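Local coordinates for putative regulatory protein (Streptomyces coelicolor A3, PDB 2PZ9) that probably binds DNA as a TetR-type helix-turn-helix transcriptional regulator, a mainly helical protein with two copies in its assembly, at residues A51-I56 against T62-V67; E91-D96 against P101-I106; D109-A112 against D116-R119; P161-V166 against H211-P216; N173-T178 against A203-A208. All coordinates share one frame; numbering follows the deposited sequence.

Interaction 1: residues A51-I56 against T62-V67; sequences ARVDRI and TSKERV. With SO4 (sulfate ion), chain E.
V53 turns CG1 anti to its backbone N (chi1 175°), a rotation that points CG1 at K64, whose chain starts beside its backbone N and bends about its CG-CD bond (chi3 79°), bringing NZ round to the start of helix 53-59. The two side chains meet at about a right angle, with V53 CG1 3.9 Å from K64 CG. Deeper in, the same V53 CG1 packs on V67 CG1 at 4.2 Å, an apolar contact joining helix 53-59 to helix 64-70. The outer rim is charged. D54 OD1 and K64 NZ, 3.6 Å apart, form a salt bridge, and the lysine chain slants across the carboxylate, its CD nearest D54 OD1, before the ammonium group reaches a sulfate ion. K64 NZ donates to sulfate O1 over 2.8 Å, while V53 N makes a weak bond of 3.3 Å to O4. D54 N also points to the sulfate, at a modelled distance too short to rely on. R52, the N-cap residue, brings the edge of its guanidinium group near sulfate O3. The anion lies at the amino end of helix 53-59, where the helix dipole and the lysine charge would both favour it. On the following helix, S63 OG caps the start by accepting a weak bond from R66 N. E42 of helix 32-50 accepts a hydrogen bond from R52 N and forms a salt bridge with R55. Two short helices joined by a turn, here packed through V53 and V67, fit the predicted helix-turn-helix motif of TetR regulators, and the sulfate, probably from the crystallisation liquor, could mimic a DNA phosphate.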
# COMPACT_ATOMS: atom_id res chain seq x y z
N ALA A 51 17.18 11.71 -0.68
CA ALA A 51 18.40 11.10 -1.22
C ALA A 51 19.49 12.14 -1.51
O ALA A 51 19.20 13.29 -1.91
CB ALA A 51 18.09 10.24 -2.44
N ARG A 52 20.75 11.74 -1.31
CA ARG A 52 21.92 12.58 -1.60
C ARG A 52 22.77 12.05 -2.76
O ARG A 52 23.23 10.90 -2.75
CB ARG A 52 22.79 12.77 -0.35
CG ARG A 52 22.17 13.70 0.67
CD ARG A 52 23.22 14.64 1.26
NE ARG A 52 22.63 15.53 2.27
CZ ARG A 52 22.60 15.29 3.58
NH1 ARG A 52 23.14 14.18 4.08
NH2 ARG A 52 22.02 16.15 4.41
N VAL A 53 22.98 12.90 -3.77
CA VAL A 53 23.90 12.63 -4.89
C VAL A 53 25.33 12.38 -4.38
O VAL A 53 26.01 11.50 -4.90
CB VAL A 53 23.86 13.80 -5.91
CG1 VAL A 53 24.90 13.62 -7.03
CG2 VAL A 53 22.45 13.95 -6.49
N ASP A 54 25.75 13.15 -3.38
CA ASP A 54 26.93 12.83 -2.55
C ASP A 54 27.03 11.33 -2.29
O ASP A 54 27.92 10.67 -2.82
CB ASP A 54 26.86 13.56 -1.20
CG ASP A 54 27.37 14.98 -1.28
OD1 ASP A 54 27.39 15.55 -2.40
OD2 ASP A 54 27.76 15.53 -0.22
N ARG A 55 26.11 10.81 -1.47
CA ARG A 55 26.11 9.38 -1.13
C ARG A 55 26.07 8.49 -2.36
O ARG A 55 26.75 7.46 -2.41
CB ARG A 55 24.92 9.03 -0.23
CG ARG A 55 25.02 9.44 1.22
CD ARG A 55 23.78 8.93 1.90
NE ARG A 55 23.38 9.73 3.06
CZ ARG A 55 22.26 10.44 3.14
NH1 ARG A 55 21.40 10.48 2.12
NH2 ARG A 55 21.99 11.12 4.25
N ILE A 56 25.26 8.87 -3.35
CA ILE A 56 25.08 8.03 -4.52
C ILE A 56 26.39 7.86 -5.30
O ILE A 56 26.74 6.74 -5.67
CB ILE A 56 23.95 8.52 -5.44
CG1 ILE A 56 22.59 8.19 -4.81
CG2 ILE A 56 24.09 7.91 -6.85
CD1 ILE A 56 21.39 8.90 -5.46
N THR A 62 32.12 6.76 -8.00
CA THR A 62 32.31 7.85 -8.98
C THR A 62 32.18 9.28 -8.36
O THR A 62 32.20 9.41 -7.14
CB THR A 62 31.39 7.65 -10.25
OG1 THR A 62 31.82 8.52 -11.30
CG2 THR A 62 29.90 7.89 -9.94
N SER A 63 32.09 10.33 -9.17
CA SER A 63 31.92 11.72 -8.66
C SER A 63 30.56 12.37 -8.96
O SER A 63 29.84 11.97 -9.90
CB SER A 63 33.04 12.65 -9.16
OG SER A 63 32.85 13.04 -10.50
N LYS A 64 30.21 13.37 -8.15
CA LYS A 64 29.04 14.20 -8.40
C LYS A 64 29.02 14.69 -9.85
O LYS A 64 28.01 14.52 -10.53
CB LYS A 64 28.97 15.39 -7.44
CG LYS A 64 28.39 15.07 -6.06
CD LYS A 64 28.22 16.34 -5.22
CE LYS A 64 26.97 17.11 -5.63
NZ LYS A 64 26.62 18.18 -4.66
N GLU A 65 30.14 15.26 -10.34
CA GLU A 65 30.17 15.79 -11.71
C GLU A 65 29.80 14.72 -12.75
O GLU A 65 29.06 15.00 -13.69
CB GLU A 65 31.49 16.48 -12.06
CG GLU A 65 31.28 17.64 -13.10
CD GLU A 65 32.56 18.10 -13.86
OE1 GLU A 65 33.57 17.37 -13.82
OE2 GLU A 65 32.53 19.19 -14.51
N ARG A 66 30.30 13.50 -12.55
CA ARG A 66 30.03 12.39 -13.46
C ARG A 66 28.54 12.03 -13.50
O ARG A 66 27.95 11.89 -14.59
CB ARG A 66 30.83 11.16 -13.03
CG ARG A 66 31.42 10.40 -14.17
CD ARG A 66 32.93 10.63 -14.23
NE ARG A 66 33.45 10.72 -15.60
CZ ARG A 66 32.73 10.70 -16.73
NH1 ARG A 66 31.41 10.56 -16.72
NH2 ARG A 66 33.34 10.81 -17.90
N VAL A 67 27.95 11.88 -12.32
CA VAL A 67 26.53 11.57 -12.19
C VAL A 67 25.72 12.54 -13.06
O VAL A 67 24.90 12.12 -13.89
CB VAL A 67 26.09 11.63 -10.72
CG1 VAL A 67 24.59 11.39 -10.58
CG2 VAL A 67 26.88 10.61 -9.88
S SO4 E . 23.63 16.15 -2.63
O1 SO4 E . 24.37 17.09 -3.46
O2 SO4 E . 24.34 14.88 -2.63
O3 SO4 E . 23.60 16.60 -1.24
O4 SO4 E . 22.26 16.01 -3.16

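Interaction 2: residues E91-D96 against P101-I106; sequences EATQLD and PGYAGI
Y103 lies against T93 and L95, its ring filling the angle where the chain leaves helix 74-92. From CB the side chain runs with CG anti to the backbone N (chi1 175°), which carries the ring toward residues 93-95. CG and CD1 come first, under the methyl of L95: CD1 of L95 sits over one face, 3.9 Å from the centroid of the Y103 ring and 16° off its normal, a CH-pi contact. Y103 CD2 has Q94 O obliquely beside it, on the same side of the ring plane as L95 CD1. Further out, Y103 CE2 is 3.7 Å from T93 O, which comes in obliquely, and T93 CG2 lies in plane at the ring edge, 3.7 Å from Y103 OH. The hydroxyl finds its polar partner in K146, in a hydrogen bond between OH and K146 NZ. One turn along, I106 CG2 rests 3.6 Å from A92 O and 3.8 Å from T93 OG1, extending the contact toward the helix end. An alanine in place of Y103 is likely to strip L95 CD1 of its aromatic face and leave K146 without its hydroxyl partner. The pairing folds the exit of helix 74-92 back along helix 100-113. Helix 139-155 approaches through K146, which also touches T93 and L95, helix 165-176 meets Y103 through I172 and N173, and helix 198-212 packs on P101 and A104.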
# COMPACT_ATOMS: atom_id res chain seq x y z
N GLU A 91 7.86 -6.70 -17.54
CA GLU A 91 8.41 -7.88 -18.23
C GLU A 91 8.37 -9.14 -17.38
O GLU A 91 8.09 -10.22 -17.89
CB GLU A 91 9.84 -7.60 -18.70
CG GLU A 91 9.86 -6.53 -19.76
CD GLU A 91 11.25 -6.27 -20.31
OE1 GLU A 91 12.11 -7.17 -20.25
OE2 GLU A 91 11.46 -5.15 -20.83
N ALA A 92 8.65 -9.00 -16.09
CA ALA A 92 8.51 -10.11 -15.15
C ALA A 92 7.03 -10.51 -14.93
O ALA A 92 6.75 -11.50 -14.24
CB ALA A 92 9.18 -9.75 -13.82
N THR A 93 6.11 -9.75 -15.52
CA THR A 93 4.70 -9.75 -15.07
C THR A 93 3.69 -9.93 -16.19
O THR A 93 2.56 -9.45 -16.09
CB THR A 93 4.42 -8.49 -14.19
OG1 THR A 93 4.60 -8.85 -12.82
CG2 THR A 93 3.02 -7.87 -14.38
N GLN A 94 4.09 -10.64 -17.25
CA GLN A 94 3.15 -11.10 -18.26
C GLN A 94 1.85 -11.54 -17.54
O GLN A 94 1.87 -12.43 -16.68
CB GLN A 94 3.80 -12.22 -19.09
CG GLN A 94 2.87 -13.22 -19.83
CD GLN A 94 2.26 -12.66 -21.13
OE1 GLN A 94 1.03 -12.75 -21.35
NE2 GLN A 94 3.11 -12.10 -21.99
N LEU A 95 0.74 -10.88 -17.86
CA LEU A 95 -0.53 -11.26 -17.27
C LEU A 95 -1.18 -12.45 -17.96
O LEU A 95 -1.38 -12.45 -19.17
CB LEU A 95 -1.52 -10.10 -17.23
CG LEU A 95 -3.02 -10.47 -17.07
CD1 LEU A 95 -3.37 -11.17 -15.75
CD2 LEU A 95 -3.91 -9.25 -17.25
N ASP A 96 -1.50 -13.47 -17.17
CA ASP A 96 -2.27 -14.60 -17.65
C ASP A 96 -3.69 -14.54 -17.10
O ASP A 96 -3.89 -14.82 -15.91
CB ASP A 96 -1.61 -15.92 -17.28
CG ASP A 96 -2.17 -17.09 -18.09
OD1 ASP A 96 -3.40 -17.12 -18.39
OD2 ASP A 96 -1.37 -17.98 -18.45
N PRO A 101 -4.57 -16.38 -9.98
CA PRO A 101 -3.79 -16.63 -8.74
C PRO A 101 -2.30 -16.89 -8.99
O PRO A 101 -1.46 -16.52 -8.16
CB PRO A 101 -4.48 -17.86 -8.11
CG PRO A 101 -5.29 -18.49 -9.20
CD PRO A 101 -5.61 -17.41 -10.20
N GLY A 102 -1.98 -17.51 -10.12
CA GLY A 102 -0.61 -17.71 -10.54
C GLY A 102 -0.01 -16.35 -10.83
O GLY A 102 1.15 -16.09 -10.52
N TYR A 103 -0.81 -15.47 -11.42
CA TYR A 103 -0.39 -14.09 -11.66
C TYR A 103 0.01 -13.41 -10.35
O TYR A 103 1.03 -12.71 -10.27
CB TYR A 103 -1.52 -13.31 -12.37
CG TYR A 103 -1.25 -11.84 -12.56
CD1 TYR A 103 -2.18 -10.88 -12.16
CD2 TYR A 103 -0.05 -11.39 -13.14
CE1 TYR A 103 -1.94 -9.49 -12.33
CE2 TYR A 103 0.21 -10.00 -13.32
CZ TYR A 103 -0.74 -9.07 -12.91
OH TYR A 103 -0.49 -7.73 -13.07
N ALA A 104 -0.80 -13.63 -9.32
CA ALA A 104 -0.58 -12.99 -8.03
C ALA A 104 0.69 -13.51 -7.40
O ALA A 104 1.42 -12.73 -6.79
CB ALA A 104 -1.76 -13.23 -7.11
N GLY A 105 0.96 -14.81 -7.55
CA GLY A 105 2.17 -15.41 -7.04
C GLY A 105 3.35 -14.76 -7.71
O GLY A 105 4.35 -14.45 -7.07
N ILE A 106 3.22 -14.53 -9.01
CA ILE A 106 4.25 -13.86 -9.79
C ILE A 106 4.63 -12.49 -9.16
O ILE A 106 5.80 -12.25 -8.84
CB ILE A 106 3.88 -13.86 -11.33
CG1 ILE A 106 4.67 -14.95 -12.06
CG2 ILE A 106 4.14 -12.55 -12.04
CD1 ILE A 106 3.97 -16.34 -12.12

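Interaction 3: residues D109-A112 against D116-R119; sequences DHFA and DHYR
F111 and Y118 bring their CA atoms to 6.7 Å, the nearest backbone approach between the ends of helices 100-113 and 115-127, which only a short turn separates. Across this corner H110, F111 and H117 form an aromatic cluster. F111 directs its ring edge at the face of H117 in an edge-to-face pair: the centroids are 5.2 Å apart, the planes stand at 81°, and F111 CE2 hangs over the imidazole, displaced toward its rim. In H117, CG stands anti to the backbone N (chi1 173°), which sends the ring back across the turn. H110 adopts the same kind of rotamer and reaches the cluster from the neighbouring position, placing its CD2 3.9 Å above the plane of F111, over the ring centre. Its NE2 ends 3.4 Å from H117 ND1, the latter lying near the plane of the H110 ring at its edge. The two imidazoles are strongly inclined to each other, with planes at 78°. Beyond the histidines, F111 CD2 packs on Y118 CB at 3.9 Å. Helix 74-92 closes over the histidine side, with L89 touching both H110 and H117, A92 touching H110 and E85 touching H117. On segment 116-119, R119 hydrogen-bonds to A44 O and to L126 O of the second subunit, so this corner adjoins both helix 32-50 of the probable DNA-binding domain and the partner chain.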
# COMPACT_ATOMS: atom_id res chain seq x y z
N ASP A 109 6.25 -12.85 -5.70
CA ASP A 109 7.63 -13.26 -5.85
C ASP A 109 8.52 -12.08 -6.12
O ASP A 109 9.57 -11.93 -5.50
CB ASP A 109 7.73 -14.23 -7.01
CG ASP A 109 7.09 -15.57 -6.70
OD1 ASP A 109 6.89 -15.90 -5.50
OD2 ASP A 109 6.79 -16.29 -7.68
N HIS A 110 8.10 -11.25 -7.06
CA HIS A 110 8.85 -10.11 -7.48
C HIS A 110 9.18 -9.17 -6.33
O HIS A 110 10.32 -8.76 -6.16
CB HIS A 110 8.10 -9.36 -8.55
CG HIS A 110 8.83 -8.16 -9.06
ND1 HIS A 110 9.48 -8.14 -10.27
CD2 HIS A 110 9.01 -6.93 -8.51
CE1 HIS A 110 10.03 -6.95 -10.45
NE2 HIS A 110 9.76 -6.20 -9.40
N PHE A 111 8.19 -8.83 -5.53
CA PHE A 111 8.43 -7.93 -4.43
C PHE A 111 9.01 -8.63 -3.24
O PHE A 111 9.63 -7.99 -2.39
CB PHE A 111 7.17 -7.17 -4.06
CG PHE A 111 6.73 -6.20 -5.10
CD1 PHE A 111 5.56 -6.41 -5.83
CD2 PHE A 111 7.51 -5.06 -5.38
CE1 PHE A 111 5.17 -5.49 -6.82
CE2 PHE A 111 7.12 -4.13 -6.36
CZ PHE A 111 5.95 -4.35 -7.08
N ALA A 112 8.82 -9.94 -3.14
CA ALA A 112 9.53 -10.70 -2.12
C ALA A 112 11.02 -10.55 -2.43
O ALA A 112 11.82 -10.24 -1.54
CB ALA A 112 9.11 -12.16 -2.12
N ASP A 116 12.85 -3.29 -2.01
CA ASP A 116 13.12 -1.88 -2.20
C ASP A 116 12.57 -1.29 -3.52
O ASP A 116 12.58 -0.07 -3.69
CB ASP A 116 14.61 -1.64 -2.03
CG ASP A 116 15.45 -2.39 -3.06
OD1 ASP A 116 14.93 -3.32 -3.74
OD2 ASP A 116 16.65 -2.02 -3.18
N HIS A 117 12.08 -2.13 -4.43
CA HIS A 117 11.34 -1.62 -5.58
C HIS A 117 10.08 -1.04 -5.02
O HIS A 117 9.63 0.06 -5.41
CB HIS A 117 11.00 -2.74 -6.58
CG HIS A 117 10.10 -2.31 -7.72
ND1 HIS A 117 10.19 -2.86 -8.99
CD2 HIS A 117 9.10 -1.39 -7.79
CE1 HIS A 117 9.28 -2.31 -9.78
NE2 HIS A 117 8.61 -1.40 -9.08
N TYR A 118 9.51 -1.77 -4.07
CA TYR A 118 8.29 -1.35 -3.43
C TYR A 118 8.45 0.00 -2.71
O TYR A 118 7.62 0.90 -2.90
CB TYR A 118 7.77 -2.43 -2.49
CG TYR A 118 6.50 -2.00 -1.82
CD1 TYR A 118 5.27 -2.12 -2.47
CD2 TYR A 118 6.52 -1.42 -0.54
CE1 TYR A 118 4.09 -1.71 -1.86
CE2 TYR A 118 5.34 -0.99 0.07
CZ TYR A 118 4.13 -1.15 -0.60
OH TYR A 118 2.96 -0.75 0.00
N ARG A 119 9.50 0.13 -1.89
CA ARG A 119 9.82 1.38 -1.19
C ARG A 119 9.96 2.49 -2.18
O ARG A 119 9.41 3.58 -2.02
CB ARG A 119 11.15 1.29 -0.48
CG ARG A 119 11.23 0.38 0.69
CD ARG A 119 12.18 1.01 1.66
NE ARG A 119 11.46 1.53 2.81
CZ ARG A 119 11.80 2.58 3.55
NH1 ARG A 119 12.87 3.32 3.27
NH2 ARG A 119 11.05 2.91 4.59

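Interaction 4: residues P161-V166 against H211-P216; sequences PAWDPV and HMFPRP
W163 and F213 form a T-shaped (edge-to-face) aromatic pair in the helical TetR-like C-terminal region, joining the entry to helix 165-176 with the exit from helix 198-212. The tight part lies between the two rings. F213 turns its edge to the indole face, its centroid 4.9 Å from that of the five-membered ring and the planes at 63°. F213 CE2 stands over the centre of the indole, 3.6 Å from W163 CE2, while F213 CD2 lies 3.6 Å from W163 NE1. The phenyl ring is also backed by its own neighbour, since CB of selenomethionine M212 sits over one of its faces. I172 and V168 of helix 165-176 touch F213, and V168 also touches W163. Away from the rings the contact thins quickly: the backbones stay apart, with W163 CA and F213 CA 9.5 Å from each other, and W163 CZ2 has M212 O obliquely at 4.0 Å. The flanking P161 and A162 on one segment and P214 on the other are exposed. A serine in place of W163 would probably open a gap beside F213 and leave its ring edge without an aromatic face. W163 also packs on T207 of the second subunit, whose V194 N bonds to D164 OD2. The other oxygen, D164 OD1, uses its anti lone pair to accept from V166 N over 3.0 Å, capping helix 165-176.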
# COMPACT_ATOMS: atom_id res chain seq x y z
N PRO A 161 -18.38 -12.61 -16.05
CA PRO A 161 -18.58 -11.37 -16.81
C PRO A 161 -19.14 -10.23 -15.97
O PRO A 161 -19.22 -9.09 -16.44
CB PRO A 161 -19.57 -11.78 -17.91
CG PRO A 161 -20.34 -12.89 -17.31
CD PRO A 161 -19.37 -13.64 -16.42
N ALA A 162 -19.52 -10.55 -14.73
CA ALA A 162 -20.07 -9.59 -13.79
C ALA A 162 -19.02 -8.62 -13.24
O ALA A 162 -19.36 -7.51 -12.95
CB ALA A 162 -20.79 -10.31 -12.66
N TRP A 163 -17.76 -9.04 -13.11
CA TRP A 163 -16.69 -8.16 -12.58
C TRP A 163 -16.34 -7.03 -13.52
O TRP A 163 -16.30 -7.21 -14.73
CB TRP A 163 -15.38 -8.92 -12.36
CG TRP A 163 -15.42 -9.96 -11.34
CD1 TRP A 163 -15.51 -11.30 -11.54
CD2 TRP A 163 -15.37 -9.77 -9.92
NE1 TRP A 163 -15.52 -11.97 -10.34
CE2 TRP A 163 -15.43 -11.06 -9.32
CE3 TRP A 163 -15.27 -8.64 -9.09
CZ2 TRP A 163 -15.40 -11.26 -7.93
CZ3 TRP A 163 -15.24 -8.84 -7.71
CH2 TRP A 163 -15.31 -10.14 -7.14
N ASP A 164 -16.02 -5.87 -12.97
CA ASP A 164 -15.38 -4.88 -13.80
C ASP A 164 -13.89 -5.18 -13.84
O ASP A 164 -13.23 -5.27 -12.81
CB ASP A 164 -15.62 -3.47 -13.29
CG ASP A 164 -15.43 -2.43 -14.37
OD1 ASP A 164 -14.33 -2.33 -14.96
OD2 ASP A 164 -16.41 -1.70 -14.60
N PRO A 165 -13.35 -5.33 -15.06
CA PRO A 165 -11.93 -5.50 -15.26
C PRO A 165 -11.14 -4.57 -14.35
O PRO A 165 -10.22 -5.02 -13.65
CB PRO A 165 -11.77 -5.07 -16.72
CG PRO A 165 -13.00 -5.55 -17.34
CD PRO A 165 -14.09 -5.36 -16.33
N VAL A 166 -11.51 -3.29 -14.36
CA VAL A 166 -10.91 -2.26 -13.52
C VAL A 166 -10.76 -2.75 -12.07
O VAL A 166 -9.69 -2.63 -11.48
CB VAL A 166 -11.73 -0.93 -13.63
CG1 VAL A 166 -11.28 0.10 -12.62
CG2 VAL A 166 -11.57 -0.33 -15.01
N HIS A 211 -9.93 -18.05 -4.58
CA HIS A 211 -11.30 -17.91 -4.10
C HIS A 211 -12.05 -16.80 -4.79
O HIS A 211 -13.20 -16.97 -5.12
CB HIS A 211 -11.37 -17.79 -2.58
CG HIS A 211 -11.17 -19.09 -1.88
ND1 HIS A 211 -9.94 -19.52 -1.43
CD2 HIS A 211 -12.04 -20.08 -1.59
CE1 HIS A 211 -10.07 -20.71 -0.87
NE2 HIS A 211 -11.33 -21.07 -0.96
N MSE A 212 -11.41 -15.67 -5.04
CA MSE A 212 -12.09 -14.59 -5.74
C MSE A 212 -12.49 -14.92 -7.17
O MSE A 212 -13.67 -14.81 -7.53
CB MSE A 212 -11.22 -13.38 -5.78
CG MSE A 212 -11.44 -12.52 -4.63
SE MSE A 212 -9.80 -11.51 -4.50
CE MSE A 212 -9.98 -10.23 -5.98
N PHE A 213 -11.51 -15.29 -7.98
CA PHE A 213 -11.75 -15.63 -9.38
C PHE A 213 -11.30 -17.07 -9.65
O PHE A 213 -10.14 -17.29 -10.02
CB PHE A 213 -11.00 -14.67 -10.31
CG PHE A 213 -10.91 -13.26 -9.80
CD1 PHE A 213 -9.80 -12.83 -9.07
CD2 PHE A 213 -11.93 -12.35 -10.05
CE1 PHE A 213 -9.71 -11.52 -8.61
CE2 PHE A 213 -11.85 -11.04 -9.58
CZ PHE A 213 -10.75 -10.63 -8.87
N PRO A 214 -12.21 -18.05 -9.47
CA PRO A 214 -11.80 -19.46 -9.51
C PRO A 214 -11.43 -19.95 -10.92
O PRO A 214 -12.28 -19.88 -11.83
CB PRO A 214 -13.02 -20.21 -8.96
CG PRO A 214 -13.96 -19.15 -8.45
CD PRO A 214 -13.66 -17.92 -9.22
N ARG A 215 -10.18 -20.41 -11.10
CA ARG A 215 -9.66 -20.91 -12.41
C ARG A 215 -10.59 -21.94 -13.11
O ARG A 215 -11.25 -22.75 -12.43
CB ARG A 215 -8.26 -21.49 -12.26
CG ARG A 215 -7.21 -20.47 -11.93
CD ARG A 215 -5.84 -21.14 -11.86
NE ARG A 215 -5.20 -21.28 -13.18
CZ ARG A 215 -4.95 -22.43 -13.81
NH1 ARG A 215 -5.28 -23.60 -13.25
NH2 ARG A 215 -4.35 -22.42 -15.00
N PRO A 216 -10.63 -21.91 -14.47
CA PRO A 216 -11.53 -22.80 -15.23
C PRO A 216 -10.85 -24.11 -15.67
O PRO A 216 -11.43 -24.88 -16.44
CB PRO A 216 -11.90 -21.94 -16.45
CG PRO A 216 -10.65 -21.04 -16.65
CD PRO A 216 -9.84 -21.05 -15.37

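Interaction 5: residues N173-T178 against A203-A208; sequences NQIAMT and AALVTA
Neither rings nor side-chain amides come between I175 and L205, which meet through aliphatic branches; the flat groups here are backbone peptides. L205 CD1 approaches the carbonyl end of I175, whose oxygen is less surely placed, and the other methyl, CD2, rests on the backbone of A176, 4.0 Å from its CA. The side-chain contact itself is between L205 CD1 and I175 CG2, at 3.8 Å. I175 CG2 lies anti to the backbone N, and this rotation turns the beta-branch toward helix 198-212, where CD1 of the leucine faces both CG2 and, slightly farther off, CB. The two side chains pass at a slant, and the leucine fork divides its methyls, CD1 to I175 and CD2 to A176. All three residues are buried, and no hydrogen bond crosses between the segments. M177 N bonds to Q174 O at 2.8 Å, and only weakly to N173 O. In the second helix A203 O takes two donors, T207 N at 2.8 Å and T207 OG1 at 2.7 Å, the hydroxyl arriving from well above the carbonyl plane. The contact is plain packing between helices 165-176 and 198-212. Helix 100-113 covers it through L107, which touches A176, and F108, which touches L205, while V209 and M212 continue the packing on I175 along helix 198-212. The second subunit comes close as well, with its D167 on A204 and its Q174 on T178.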
# COMPACT_ATOMS: atom_id res chain seq x y z
N ASN A 173 -3.44 -6.79 -7.94
CA ASN A 173 -2.29 -6.00 -7.58
C ASN A 173 -2.15 -5.64 -6.09
O ASN A 173 -1.05 -5.71 -5.54
CB ASN A 173 -2.32 -4.73 -8.39
CG ASN A 173 -1.74 -4.94 -9.73
OD1 ASN A 173 -0.56 -4.64 -9.93
ND2 ASN A 173 -2.52 -5.49 -10.65
N GLN A 174 -3.26 -5.23 -5.46
CA GLN A 174 -3.25 -4.91 -4.03
C GLN A 174 -2.84 -6.10 -3.21
O GLN A 174 -1.81 -6.06 -2.57
CB GLN A 174 -4.61 -4.46 -3.54
CG GLN A 174 -4.71 -3.01 -3.40
CD GLN A 174 -3.73 -2.40 -2.41
OE1 GLN A 174 -3.80 -2.65 -1.21
NE2 GLN A 174 -2.86 -1.54 -2.91
N ILE A 175 -3.68 -7.15 -3.26
CA ILE A 175 -3.52 -8.38 -2.46
C ILE A 175 -2.09 -8.90 -2.49
O ILE A 175 -1.57 -9.36 -1.48
CB ILE A 175 -4.47 -9.52 -2.95
CG1 ILE A 175 -5.76 -8.95 -3.50
CG2 ILE A 175 -4.84 -10.48 -1.84
CD1 ILE A 175 -6.60 -10.01 -4.28
N ALA A 176 -1.49 -8.81 -3.68
CA ALA A 176 -0.13 -9.27 -3.96
C ALA A 176 0.93 -8.50 -3.20
O ALA A 176 1.97 -9.07 -2.87
CB ALA A 176 0.14 -9.16 -5.44
N MSE A 177 0.69 -7.22 -2.93
CA MSE A 177 1.66 -6.48 -2.16
C MSE A 177 1.25 -6.34 -0.72
O MSE A 177 1.65 -5.43 -0.02
CB MSE A 177 1.93 -5.16 -2.79
CG MSE A 177 2.65 -5.30 -4.11
SE MSE A 177 1.86 -3.78 -5.02
CE MSE A 177 1.93 -4.22 -7.19
N THR A 178 0.45 -7.32 -0.32
CA THR A 178 -0.07 -7.50 1.02
C THR A 178 0.96 -7.40 2.16
O THR A 178 0.68 -6.78 3.18
CB THR A 178 -0.83 -8.83 1.07
OG1 THR A 178 -1.69 -8.87 2.20
CG2 THR A 178 0.12 -9.97 1.15
N ALA A 203 1.17 -19.12 -0.34
CA ALA A 203 0.06 -20.06 -0.53
C ALA A 203 -1.30 -19.40 -0.22
O ALA A 203 -2.24 -19.49 -1.01
CB ALA A 203 0.25 -21.28 0.29
N ALA A 204 -1.35 -18.70 0.91
CA ALA A 204 -2.56 -18.07 1.39
C ALA A 204 -3.00 -17.12 0.31
O ALA A 204 -4.13 -17.16 -0.15
CB ALA A 204 -2.28 -17.32 2.70
N LEU A 205 -2.07 -16.30 -0.13
CA LEU A 205 -2.39 -15.25 -1.05
C LEU A 205 -2.93 -15.81 -2.37
O LEU A 205 -3.93 -15.33 -2.91
CB LEU A 205 -1.14 -14.43 -1.27
CG LEU A 205 -1.03 -13.83 -2.65
CD1 LEU A 205 -2.21 -12.94 -3.01
CD2 LEU A 205 0.24 -13.02 -2.63
N VAL A 206 -2.26 -16.84 -2.88
CA VAL A 206 -2.66 -17.44 -4.11
C VAL A 206 -4.02 -18.11 -3.93
O VAL A 206 -4.89 -18.06 -4.84
CB VAL A 206 -1.60 -18.41 -4.60
CG1 VAL A 206 -2.16 -19.28 -5.70
CG2 VAL A 206 -0.41 -17.64 -5.10
N THR A 207 -4.23 -18.71 -2.76
CA THR A 207 -5.46 -19.41 -2.46
C THR A 207 -6.58 -18.40 -2.40
O THR A 207 -7.65 -18.63 -2.93
CB THR A 207 -5.36 -20.16 -1.14
OG1 THR A 207 -4.33 -21.16 -1.27
CG2 THR A 207 -6.67 -20.84 -0.79
N ALA A 208 -6.30 -17.25 -1.79
CA ALA A 208 -7.29 -16.19 -1.69
C ALA A 208 -7.73 -15.70 -3.07
O ALA A 208 -8.92 -15.40 -3.29
CB ALA A 208 -6.74 -15.04 -0.86

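The five contacts follow the fold from the probable DNA-binding head to the C-terminal body. Interaction 1 stands apart in the predicted helix-turn-helix: its centre lies about 25 Å from that of interaction 3 and about 47 Å from that of interaction 4, and it touches neither. Interactions 2 and 3 come next along the chain, share helix 100-113 and touch through A92 and H110. Interactions 4 and 5 both join helices 165-176 and 198-212, the segments of 5 falling between those of 4, and both reach the second subunit. Interaction 2 touches 3, 4 and 5, and interaction 3 meets 5 at F111 and M177, so the four make one continuous helical body.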